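Local coordinates for protein ChiX (Serratia marcescens, PDB 5OPZ) that cleaves the L-Ala–D-Glu bond of peptidoglycan peptides as a zinc endopeptidase and is required for chitinase secretion, at residues V42-M53 / H72-M83; R31-S40 / A101-I111. One frame throughout, in Å; residues are numbered along the deposited sequence.

Overall arrangement
Contact 1 (42-53 with 72-83) lies near the middle of the chain and pairs an outermost strand of the four-stranded antiparallel sheet with its neighbour, carrying two of the three zinc ligands. Contact 2 (31-40 with 101-111) crosses helices 27-39 and 92-109, which back that sheet. Their centres are about 15 Å apart, and they touch where F44 and V78 meet I33, A36 and L37. Along the chain the strand pair is nested within the loop closed by the helix pair: helix 27-39 runs into strand 44-48, and helix 92-109 follows strand 77-82. A helical layer thus backs a sheet that, with the loop leading into strand 77-82, carries the metal ligands.

Contact 1: residues V42-M53 / H72-M83; sequences VPFSVSEGLRSM and HLTGHAVDVVAM. With ZN (zinc ion), chain C.
The imidazole of H72 lies between two partners, the methyl of A77 over the centre of one face and the guanidinium of R51 on the other. The guanidinium is offset toward the rim, with R51 NH2 3.4 Å from H72 CD2 and the two planes 29° apart. At the ring edge, H72 ND1 donates to G49 O (2.8 Å) in the plane of both ring and carbonyl, a bond that fixes the ring's rotation and directs H72 NE2 to the zinc ion at 2.1 Å. Such an arrangement, a backbone carbonyl orienting a metal-bound histidine, is a typical second-shell interaction. D79 is the second ligand in this contact, through OD1, 2.0 Å from zinc.

R51 bends at chi3 (-70°) and grips E48 side-on through NE and NH2, both bonds lying close to the guanidinium plane, while its NH1 is hydrogen-bonded to Q56 OE1. Its salt bridge to D79 is long. E48 and D79 lie side by side with carboxylate planes 81° apart; a water donates to E48 OE1 and D79 OD2, which, with R51, probably eases their repulsion.

Away from the metal, the backbones pair antiparallel. S45 and V81 exchange two hydrogen bonds, and S47 N reaches D79 O at 2.8 Å while E48 N reaches it weakly, a classic beta bulge. On the reverse face F44 CD2 meets V80 CG1 at 3.8 Å.

H127 supplies the third zinc ligand from strand 127-130, which pairs with the other edge of strand 77-82. F44 packs against helices 27-39 and 92-109, V46 meets I33 of the first of these, and S45 on the other face touches helix 15-21.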
loop_
_atom_site.group_PDB
_atom_site.type_symbol
_atom_site.label_atom_id
_atom_site.label_comp_id
_atom_site.label_asym_id
_atom_site.label_seq_id
_atom_site.Cartn_x
_atom_site.Cartn_y
_atom_site.Cartn_z
ATOM N N VAL A 42 -5.406 -7.759 -9.934
ATOM C CA VAL A 42 -4.304 -8.447 -9.294
ATOM C C VAL A 42 -4.606 -8.525 -7.810
ATOM O O VAL A 42 -4.687 -7.490 -7.146
ATOM C CB VAL A 42 -3.003 -7.636 -9.517
ATOM C CG1 VAL A 42 -1.853 -8.282 -8.782
ATOM C CG2 VAL A 42 -2.747 -7.540 -11.001
ATOM N N PRO A 43 -4.703 -9.725 -7.258
ATOM C CA PRO A 43 -4.827 -9.823 -5.802
ATOM C C PRO A 43 -3.612 -9.233 -5.104
ATOM O O PRO A 43 -2.498 -9.296 -5.630
ATOM C CB PRO A 43 -4.892 -11.330 -5.551
ATOM C CG PRO A 43 -5.246 -11.941 -6.858
ATOM C CD PRO A 43 -4.533 -11.057 -7.854
ATOM N N PHE A 44 -3.832 -8.650 -3.927
ATOM C CA PHE A 44 -2.753 -8.061 -3.142
ATOM C C PHE A 44 -3.102 -8.063 -1.687
ATOM O O PHE A 44 -4.295 -8.118 -1.322
ATOM C CB PHE A 44 -2.409 -6.642 -3.656
ATOM C CG PHE A 44 -3.462 -5.596 -3.356
ATOM C CD1 PHE A 44 -4.509 -5.348 -4.248
ATOM C CD2 PHE A 44 -3.351 -4.804 -2.239
ATOM C CE1 PHE A 44 -5.449 -4.366 -3.985
ATOM C CE2 PHE A 44 -4.290 -3.816 -2.001
ATOM C CZ PHE A 44 -5.338 -3.599 -2.863
ATOM N N SER A 45 -2.077 -8.004 -0.862
ATOM C CA SER A 45 -2.222 -7.738 0.542
ATOM C C SER A 45 -1.440 -6.516 0.930
ATOM O O SER A 45 -0.696 -5.966 0.166
ATOM C CB SER A 45 -1.823 -8.984 1.363
ATOM O OG SER A 45 -2.061 -8.809 2.759
ATOM N N VAL A 46 -1.639 -6.090 2.144
ATOM C CA VAL A 46 -0.856 -5.002 2.724
ATOM C C VAL A 46 0.245 -5.688 3.530
ATOM O O VAL A 46 -0.048 -6.368 4.532
ATOM C CB VAL A 46 -1.726 -4.102 3.615
ATOM C CG1 VAL A 46 -0.871 -3.114 4.380
ATOM C CG2 VAL A 46 -2.761 -3.394 2.753
ATOM N N SER A 47 1.503 -5.489 3.101
ATOM C CA SER A 47 2.637 -6.089 3.792
ATOM C C SER A 47 3.119 -5.285 4.982
ATOM O O SER A 47 3.651 -5.839 5.943
ATOM C CB SER A 47 3.798 -6.376 2.839
ATOM O OG SER A 47 4.379 -5.182 2.380
ATOM N N GLU A 48 2.929 -3.966 4.914
ATOM C CA GLU A 48 3.295 -3.064 5.990
ATOM C C GLU A 48 2.384 -1.825 5.988
ATOM O O GLU A 48 2.210 -1.193 4.967
ATOM C CB GLU A 48 4.766 -2.672 5.886
ATOM C CG GLU A 48 5.250 -1.866 7.079
ATOM C CD GLU A 48 6.742 -1.574 7.071
ATOM O OE1 GLU A 48 7.421 -1.541 6.016
ATOM O OE2 GLU A 48 7.262 -1.282 8.170
ATOM N N GLY A 49 1.762 -1.572 7.124
ATOM C CA GLY A 49 1.000 -0.328 7.337
ATOM C C GLY A 49 1.779 0.517 8.313
ATOM O O GLY A 49 2.751 1.173 7.918
ATOM N N LEU A 50 1.387 0.464 9.578
ATOM C CA LEU A 50 2.130 1.146 10.628
ATOM C C LEU A 50 3.516 0.509 10.788
ATOM O O LEU A 50 3.701 -0.706 10.683
ATOM C CB LEU A 50 1.278 1.169 11.900
ATOM C CG LEU A 50 1.700 1.961 13.125
ATOM C CD1 LEU A 50 1.773 3.471 12.920
ATOM C CD2 LEU A 50 0.758 1.620 14.278
ATOM N N ARG A 51 4.500 1.372 10.923
ATOM C CA ARG A 51 5.875 0.976 11.132
ATOM C C ARG A 51 6.304 1.560 12.469
ATOM O O ARG A 51 5.939 2.673 12.797
ATOM C CB ARG A 51 6.727 1.529 9.996
ATOM C CG ARG A 51 8.210 1.180 10.045
ATOM C CD ARG A 51 8.945 1.851 8.903
ATOM N NE ARG A 51 8.593 1.248 7.618
ATOM C CZ ARG A 51 8.773 1.833 6.434
ATOM N NH1 ARG A 51 9.270 3.054 6.324
ATOM N NH2 ARG A 51 8.434 1.191 5.336
ATOM N N SER A 52 7.064 0.784 13.216
ATOM C CA SER A 52 7.574 1.287 14.465
ATOM C C SER A 52 8.738 2.259 14.238
ATOM O O SER A 52 9.454 2.202 13.249
ATOM C CB SER A 52 8.033 0.138 15.344
ATOM O OG SER A 52 9.210 -0.451 14.832
ATOM N N MET A 53 8.958 3.131 15.220
ATOM C CA MET A 53 10.101 4.037 15.185
ATOM C C MET A 53 11.396 3.244 15.137
ATOM O O MET A 53 12.331 3.617 14.417
ATOM C CB MET A 53 10.107 5.095 16.286
ATOM C CG MET A 53 11.211 6.122 16.105
ATOM S SD MET A 53 11.170 7.348 17.413
ATOM C CE MET A 53 9.971 8.519 16.790
ATOM N N HIS A 72 4.765 6.132 7.198
ATOM C CA HIS A 72 4.342 4.905 7.836
ATOM C C HIS A 72 4.235 4.969 9.341
ATOM O O HIS A 72 3.508 4.180 9.924
ATOM C CB HIS A 72 5.291 3.754 7.511
ATOM C CG HIS A 72 5.178 3.197 6.126
ATOM N ND1 HIS A 72 4.293 2.193 5.796
ATOM C CD2 HIS A 72 5.868 3.461 4.985
ATOM C CE1 HIS A 72 4.413 1.875 4.525
ATOM N NE2 HIS A 72 5.369 2.618 4.010
ATOM N N LEU A 73 5.003 5.871 9.963
ATOM C CA LEU A 73 4.994 5.959 11.397
ATOM C C LEU A 73 3.704 6.460 11.992
ATOM O O LEU A 73 3.372 6.106 13.111
ATOM C CB LEU A 73 6.117 6.897 11.874
ATOM C CG LEU A 73 7.544 6.379 11.701
ATOM C CD1 LEU A 73 8.546 7.428 12.108
ATOM C CD2 LEU A 73 7.759 5.152 12.525
ATOM N N THR A 74 3.006 7.299 11.234
ATOM C CA THR A 74 1.846 8.021 11.723
ATOM C C THR A 74 0.532 7.417 11.195
ATOM O O THR A 74 -0.522 7.902 11.514
ATOM C CB THR A 74 1.969 9.485 11.290
ATOM O OG1 THR A 74 2.219 9.516 9.876
ATOM C CG2 THR A 74 3.072 10.217 12.029
ATOM N N GLY A 75 0.596 6.342 10.413
ATOM C CA GLY A 75 -0.579 5.737 9.842
ATOM C C GLY A 75 -0.948 6.194 8.453
ATOM O O GLY A 75 -2.018 5.866 7.971
ATOM N N HIS A 76 -0.079 6.960 7.782
ATOM C CA HIS A 76 -0.434 7.588 6.511
ATOM C C HIS A 76 0.077 6.825 5.268
ATOM O O HIS A 76 -0.031 7.382 4.148
ATOM C CB HIS A 76 0.005 9.046 6.468
ATOM C CG HIS A 76 -0.659 9.911 7.488
ATOM N ND1 HIS A 76 -0.196 10.025 8.779
ATOM C CD2 HIS A 76 -1.726 10.741 7.396
ATOM C CE1 HIS A 76 -0.951 10.886 9.432
ATOM N NE2 HIS A 76 -1.895 11.319 8.626
ATOM N N ALA A 77 0.608 5.610 5.428
ATOM C CA ALA A 77 1.123 4.886 4.275
ATOM C C ALA A 77 0.956 3.401 4.435
ATOM O O ALA A 77 0.879 2.875 5.535
ATOM C CB ALA A 77 2.590 5.227 4.090
ATOM N N VAL A 78 0.888 2.720 3.303
ATOM C CA VAL A 78 0.923 1.263 3.226
ATOM C C VAL A 78 1.894 0.861 2.126
ATOM O O VAL A 78 2.034 1.566 1.118
ATOM C CB VAL A 78 -0.467 0.640 2.948
ATOM C CG1 VAL A 78 -1.412 0.952 4.103
ATOM C CG2 VAL A 78 -1.041 1.125 1.648
ATOM N N ASP A 79 2.519 -0.305 2.332
ATOM C CA ASP A 79 3.177 -1.055 1.260
ATOM C C ASP A 79 2.340 -2.287 0.957
ATOM O O ASP A 79 1.986 -3.003 1.868
ATOM C CB ASP A 79 4.573 -1.443 1.697
ATOM C CG ASP A 79 5.529 -0.287 1.803
ATOM O OD1 ASP A 79 5.218 0.836 1.433
ATOM O OD2 ASP A 79 6.645 -0.495 2.274
ATOM N N VAL A 80 2.011 -2.447 -0.306
ATOM C CA VAL A 80 1.256 -3.591 -0.747
ATOM C C VAL A 80 2.203 -4.636 -1.334
ATOM O O VAL A 80 3.313 -4.347 -1.737
ATOM C CB VAL A 80 0.169 -3.255 -1.792
ATOM C CG1 VAL A 80 -0.777 -2.187 -1.254
ATOM C CG2 VAL A 80 0.764 -2.788 -3.101
ATOM N N VAL A 81 1.733 -5.865 -1.326
ATOM C CA VAL A 81 2.433 -6.971 -1.949
ATOM C C VAL A 81 1.462 -7.658 -2.921
ATOM O O VAL A 81 0.344 -8.074 -2.518
ATOM C CB VAL A 81 3.043 -7.959 -0.938
ATOM C CG1 VAL A 81 2.034 -8.547 -0.020
ATOM C CG2 VAL A 81 3.825 -9.049 -1.652
ATOM N N ALA A 82 1.895 -7.787 -4.193
ATOM C CA ALA A 82 1.052 -8.480 -5.198
ATOM C C ALA A 82 1.072 -9.986 -4.932
ATOM O O ALA A 82 2.140 -10.546 -4.668
ATOM C CB ALA A 82 1.579 -8.219 -6.572
ATOM N N MET A 83 -0.112 -10.595 -5.023
ATOM C CA MET A 83 -0.315 -12.014 -4.693
ATOM C C MET A 83 -1.026 -12.775 -5.829
ATOM O O MET A 83 -2.058 -13.401 -5.600
ATOM C CB MET A 83 -1.197 -12.114 -3.425
ATOM C CG MET A 83 -0.675 -11.496 -2.163
ATOM S SD MET A 83 0.836 -12.274 -1.656
ATOM C CE MET A 83 0.266 -13.914 -1.219
HETATM ZN ZN ZN C . 6.255 2.401 2.098
HETATM O O HOH W 1 5.489 -4.701 -0.003
HETATM O O HOH W 2 7.776 -2.526 3.605
HETATM O O HOH W 3 4.942 4.246 14.691
#

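Contact 2: residues R31-S40 / A101-I111; sequences RVIRLALRYS and AVRRAARECGI
V32 sits as a knob among V102, A105, A106 and C109, its two methyls dividing the work: CG1 rests 4.0 Å from the CB of A105, while CG2 reaches the sulfur of C109 and the CD1 of I111. The reciprocal knob is A105, enclosed by V32, L35, A36 and Y39, its CB 3.7 Å from L35 CB. Small residues let the helices come close: the axes approach to 8.1 Å at 128°, and A36 CB lies 3.8 Å from V102 CG2. At the C-terminal end of helix 27-39, A101 CB tucks against S40.

Outward, Y39 fills a hole formed by A101, R104, A105 and E108. R104 runs extended from CG to NE and lays its guanidinium flat over the tyrosine ring, planes 6° apart and CZ 3.5 Å from the ring centroid, a cation-pi stack. Y39 OH donates to the syn lone pair of E108 OE1 at 2.6 Å, with the carboxylate turned 78° from the ring. The other oxygen, E108 OE2, takes the NE of R104 at 3.0 Å in a salt bridge, so that ring, guanidinium and carboxylate hold one another in place at the rim. R31, salt-bridged to D28, lies at another edge, its NH1 alongside the side chain of C109.

A Schellman motif at G110 ends helix 92-109 and turns the chain toward strand 113-115, whose V113 touches V32, V102 and A106. V102 also packs on F128 of strand 127-130, and I33 and A36 pack on F44, seating both helices against the sheet.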
loop_
_atom_site.group_PDB
_atom_site.type_symbol
_atom_site.label_atom_id
_atom_site.label_comp_id
_atom_site.label_asym_id
_atom_site.label_seq_id
_atom_site.Cartn_x
_atom_site.Cartn_y
_atom_site.Cartn_z
ATOM N N ARG A 31 -9.998 3.189 3.970
ATOM C CA ARG A 31 -11.197 3.151 3.130
ATOM C C ARG A 31 -10.814 2.992 1.644
ATOM O O ARG A 31 -11.382 2.149 0.924
ATOM C CB ARG A 31 -11.992 4.408 3.385
ATOM C CG ARG A 31 -13.342 4.436 2.713
ATOM C CD ARG A 31 -14.336 5.155 3.634
ATOM N NE ARG A 31 -13.781 6.430 4.091
ATOM C CZ ARG A 31 -13.741 7.557 3.378
ATOM N NH1 ARG A 31 -14.251 7.637 2.138
ATOM N NH2 ARG A 31 -13.190 8.630 3.932
ATOM N N VAL A 32 -9.777 3.710 1.227
ATOM C CA VAL A 32 -9.327 3.637 -0.140
ATOM C C VAL A 32 -8.769 2.252 -0.500
ATOM O O VAL A 32 -9.118 1.650 -1.540
ATOM C CB VAL A 32 -8.276 4.715 -0.449
ATOM C CG1 VAL A 32 -7.605 4.470 -1.784
ATOM C CG2 VAL A 32 -8.923 6.108 -0.394
ATOM N N ILE A 33 -7.943 1.721 0.392
ATOM C CA ILE A 33 -7.332 0.431 0.096
ATOM C C ILE A 33 -8.388 -0.657 0.078
ATOM O O ILE A 33 -8.317 -1.591 -0.749
ATOM C CB ILE A 33 -6.182 0.086 1.068
ATOM C CG1 ILE A 33 -5.037 1.118 0.956
ATOM C CG2 ILE A 33 -5.651 -1.313 0.808
ATOM C CD1 ILE A 33 -4.336 1.246 -0.394
ATOM N N ARG A 34 -9.354 -0.585 0.985
ATOM C CA ARG A 34 -10.406 -1.616 1.001
ATOM C C ARG A 34 -11.223 -1.615 -0.293
ATOM O O ARG A 34 -11.555 -2.695 -0.806
ATOM C CB ARG A 34 -11.341 -1.465 2.209
ATOM C CG ARG A 34 -10.611 -1.840 3.504
ATOM C CD ARG A 34 -11.428 -1.698 4.755
ATOM N NE ARG A 34 -12.415 -2.778 4.768
ATOM C CZ ARG A 34 -13.732 -2.644 4.943
ATOM N NH1 ARG A 34 -14.273 -1.466 5.132
ATOM N NH2 ARG A 34 -14.499 -3.723 4.912
ATOM N N LEU A 35 -11.512 -0.420 -0.827
ATOM C CA LEU A 35 -12.171 -0.307 -2.092
ATOM C C LEU A 35 -11.283 -0.799 -3.230
ATOM O O LEU A 35 -11.733 -1.514 -4.105
ATOM C CB LEU A 35 -12.595 1.111 -2.255
ATOM C CG LEU A 35 -13.517 1.408 -3.411
ATOM C CD1 LEU A 35 -14.742 0.509 -3.408
ATOM C CD2 LEU A 35 -13.896 2.875 -3.354
ATOM N N ALA A 36 -9.986 -0.513 -3.163
ATOM C CA ALA A 36 -9.093 -1.023 -4.194
ATOM C C ALA A 36 -9.016 -2.551 -4.254
ATOM O O ALA A 36 -8.833 -3.109 -5.349
ATOM C CB ALA A 36 -7.708 -0.457 -4.059
ATOM N N LEU A 37 -9.166 -3.206 -3.106
ATOM C CA LEU A 37 -9.272 -4.689 -3.129
ATOM C C LEU A 37 -10.413 -5.180 -3.997
ATOM O O LEU A 37 -10.344 -6.265 -4.538
ATOM C CB LEU A 37 -9.460 -5.264 -1.728
ATOM C CG LEU A 37 -8.266 -5.088 -0.780
ATOM C CD1 LEU A 37 -8.662 -5.282 0.673
ATOM C CD2 LEU A 37 -7.213 -6.113 -1.163
ATOM N N ARG A 38 -11.488 -4.436 -4.101
ATOM C CA ARG A 38 -12.603 -4.816 -4.949
ATOM C C ARG A 38 -12.347 -4.647 -6.410
ATOM O O ARG A 38 -12.927 -5.356 -7.227
ATOM C CB ARG A 38 -13.824 -3.982 -4.610
ATOM C CG ARG A 38 -14.271 -3.974 -3.170
ATOM C CD ARG A 38 -14.303 -5.319 -2.526
ATOM N NE ARG A 38 -15.031 -6.301 -3.316
ATOM C CZ ARG A 38 -15.168 -7.572 -2.960
ATOM N NH1 ARG A 38 -14.666 -8.023 -1.825
ATOM N NH2 ARG A 38 -15.816 -8.411 -3.768
ATOM N N TYR A 39 -11.531 -3.669 -6.763
ATOM C CA TYR A 39 -11.325 -3.255 -8.146
ATOM C C TYR A 39 -10.140 -3.866 -8.846
ATOM O O TYR A 39 -10.142 -3.990 -10.050
ATOM C CB TYR A 39 -11.164 -1.744 -8.254
ATOM C CG TYR A 39 -12.390 -0.921 -7.776
ATOM C CD1 TYR A 39 -13.705 -1.437 -7.792
ATOM C CD2 TYR A 39 -12.212 0.353 -7.291
ATOM C CE1 TYR A 39 -14.781 -0.684 -7.368
ATOM C CE2 TYR A 39 -13.258 1.096 -6.864
ATOM C CZ TYR A 39 -14.528 0.568 -6.889
ATOM O OH TYR A 39 -15.541 1.330 -6.480
ATOM N N SER A 40 -9.093 -4.180 -8.096
ATOM C CA SER A 40 -7.851 -4.671 -8.688
ATOM C C SER A 40 -8.001 -6.011 -9.395
ATOM O O SER A 40 -8.578 -6.928 -8.834
ATOM C CB SER A 40 -6.803 -4.831 -7.606
ATOM O OG SER A 40 -5.559 -5.176 -8.179
ATOM N N ALA A 101 -6.279 0.408 -9.593
ATOM C CA ALA A 101 -7.348 0.190 -8.655
ATOM C C ALA A 101 -7.319 1.218 -7.510
ATOM O O ALA A 101 -8.371 1.719 -7.115
ATOM C CB ALA A 101 -7.276 -1.200 -8.112
ATOM N N VAL A 102 -6.135 1.479 -6.953
ATOM C CA VAL A 102 -5.999 2.460 -5.918
ATOM C C VAL A 102 -6.394 3.832 -6.404
ATOM O O VAL A 102 -7.097 4.552 -5.673
ATOM C CB VAL A 102 -4.595 2.461 -5.284
ATOM C CG1 VAL A 102 -4.461 3.616 -4.289
ATOM C CG2 VAL A 102 -4.320 1.144 -4.617
ATOM N N ARG A 103 -5.961 4.204 -7.597
ATOM C CA ARG A 103 -6.300 5.522 -8.153
ATOM C C ARG A 103 -7.785 5.680 -8.379
ATOM O O ARG A 103 -8.346 6.743 -8.109
ATOM C CB ARG A 103 -5.568 5.689 -9.500
ATOM C CG ARG A 103 -5.429 7.029 -10.159
ATOM C CD ARG A 103 -4.430 7.048 -11.346
ATOM N NE ARG A 103 -3.069 6.617 -11.050
ATOM C CZ ARG A 103 -2.434 5.526 -11.523
ATOM N NH1 ARG A 103 -2.988 4.635 -12.361
ATOM N NH2 ARG A 103 -1.172 5.334 -11.153
ATOM N N ARG A 104 -8.458 4.626 -8.793
ATOM C CA ARG A 104 -9.913 4.692 -8.988
ATOM C C ARG A 104 -10.590 4.821 -7.626
ATOM O O ARG A 104 -11.453 5.694 -7.431
ATOM C CB ARG A 104 -10.425 3.451 -9.694
ATOM C CG ARG A 104 -11.933 3.348 -9.766
ATOM C CD ARG A 104 -12.402 2.052 -10.385
ATOM N NE ARG A 104 -13.820 1.893 -10.140
ATOM C CZ ARG A 104 -14.531 0.821 -10.474
ATOM N NH1 ARG A 104 -13.961 -0.201 -11.092
ATOM N NH2 ARG A 104 -15.818 0.780 -10.197
ATOM N N ALA A 105 -10.247 3.972 -6.651
ATOM C CA ALA A 105 -10.793 4.113 -5.314
ATOM C C ALA A 105 -10.564 5.487 -4.721
ATOM O O ALA A 105 -11.471 6.057 -4.069
ATOM C CB ALA A 105 -10.251 3.026 -4.390
ATOM N N ALA A 106 -9.331 5.957 -4.835
ATOM C CA ALA A 106 -8.994 7.238 -4.294
ATOM C C ALA A 106 -9.882 8.321 -4.853
ATOM O O ALA A 106 -10.404 9.179 -4.115
ATOM C CB ALA A 106 -7.523 7.522 -4.531
ATOM N N ARG A 107 -10.024 8.339 -6.163
ATOM C CA ARG A 107 -10.851 9.304 -6.834
ATOM C C ARG A 107 -12.290 9.263 -6.372
ATOM O O ARG A 107 -12.912 10.299 -6.073
ATOM C CB ARG A 107 -10.796 9.017 -8.330
ATOM C CG ARG A 107 -11.343 10.130 -9.185
ATOM C CD ARG A 107 -10.949 9.929 -10.640
ATOM N NE ARG A 107 -11.411 8.680 -11.231
ATOM C CZ ARG A 107 -10.600 7.691 -11.590
ATOM N NH1 ARG A 107 -9.296 7.809 -11.411
ATOM N NH2 ARG A 107 -11.086 6.595 -12.147
ATOM N N GLU A 108 -12.826 8.060 -6.284
ATOM C CA GLU A 108 -14.193 7.890 -5.814
ATOM C C GLU A 108 -14.373 8.459 -4.404
ATOM O O GLU A 108 -15.440 8.977 -4.099
ATOM C CB GLU A 108 -14.565 6.421 -5.852
ATOM C CG GLU A 108 -14.816 5.934 -7.276
ATOM C CD GLU A 108 -15.110 4.476 -7.355
ATOM O OE1 GLU A 108 -15.232 3.853 -6.274
ATOM O OE2 GLU A 108 -15.180 3.995 -8.494
ATOM N N CYS A 109 -13.341 8.342 -3.560
ATOM C CA CYS A 109 -13.399 8.830 -2.178
ATOM C C CYS A 109 -13.033 10.280 -2.022
ATOM O O CYS A 109 -13.131 10.828 -0.915
ATOM C CB CYS A 109 -12.474 8.001 -1.269
ATOM S SG CYS A 109 -12.971 6.273 -1.082
ATOM N N GLY A 110 -12.598 10.920 -3.099
ATOM C CA GLY A 110 -12.250 12.314 -3.028
ATOM C C GLY A 110 -10.931 12.567 -2.322
ATOM O O GLY A 110 -10.756 13.641 -1.705
ATOM N N ILE A 111 -9.992 11.612 -2.402
ATOM C CA ILE A 111 -8.718 11.686 -1.665
ATOM C C ILE A 111 -7.593 11.423 -2.632
ATOM O O ILE A 111 -7.643 10.444 -3.343
ATOM C CB ILE A 111 -8.689 10.601 -0.577
ATOM C CG1 ILE A 111 -9.759 10.862 0.475
ATOM C CG2 ILE A 111 -7.310 10.465 0.067
ATOM C CD1 ILE A 111 -10.040 9.672 1.310
HETATM O O HOH W 4 -13.978 9.972 1.420
#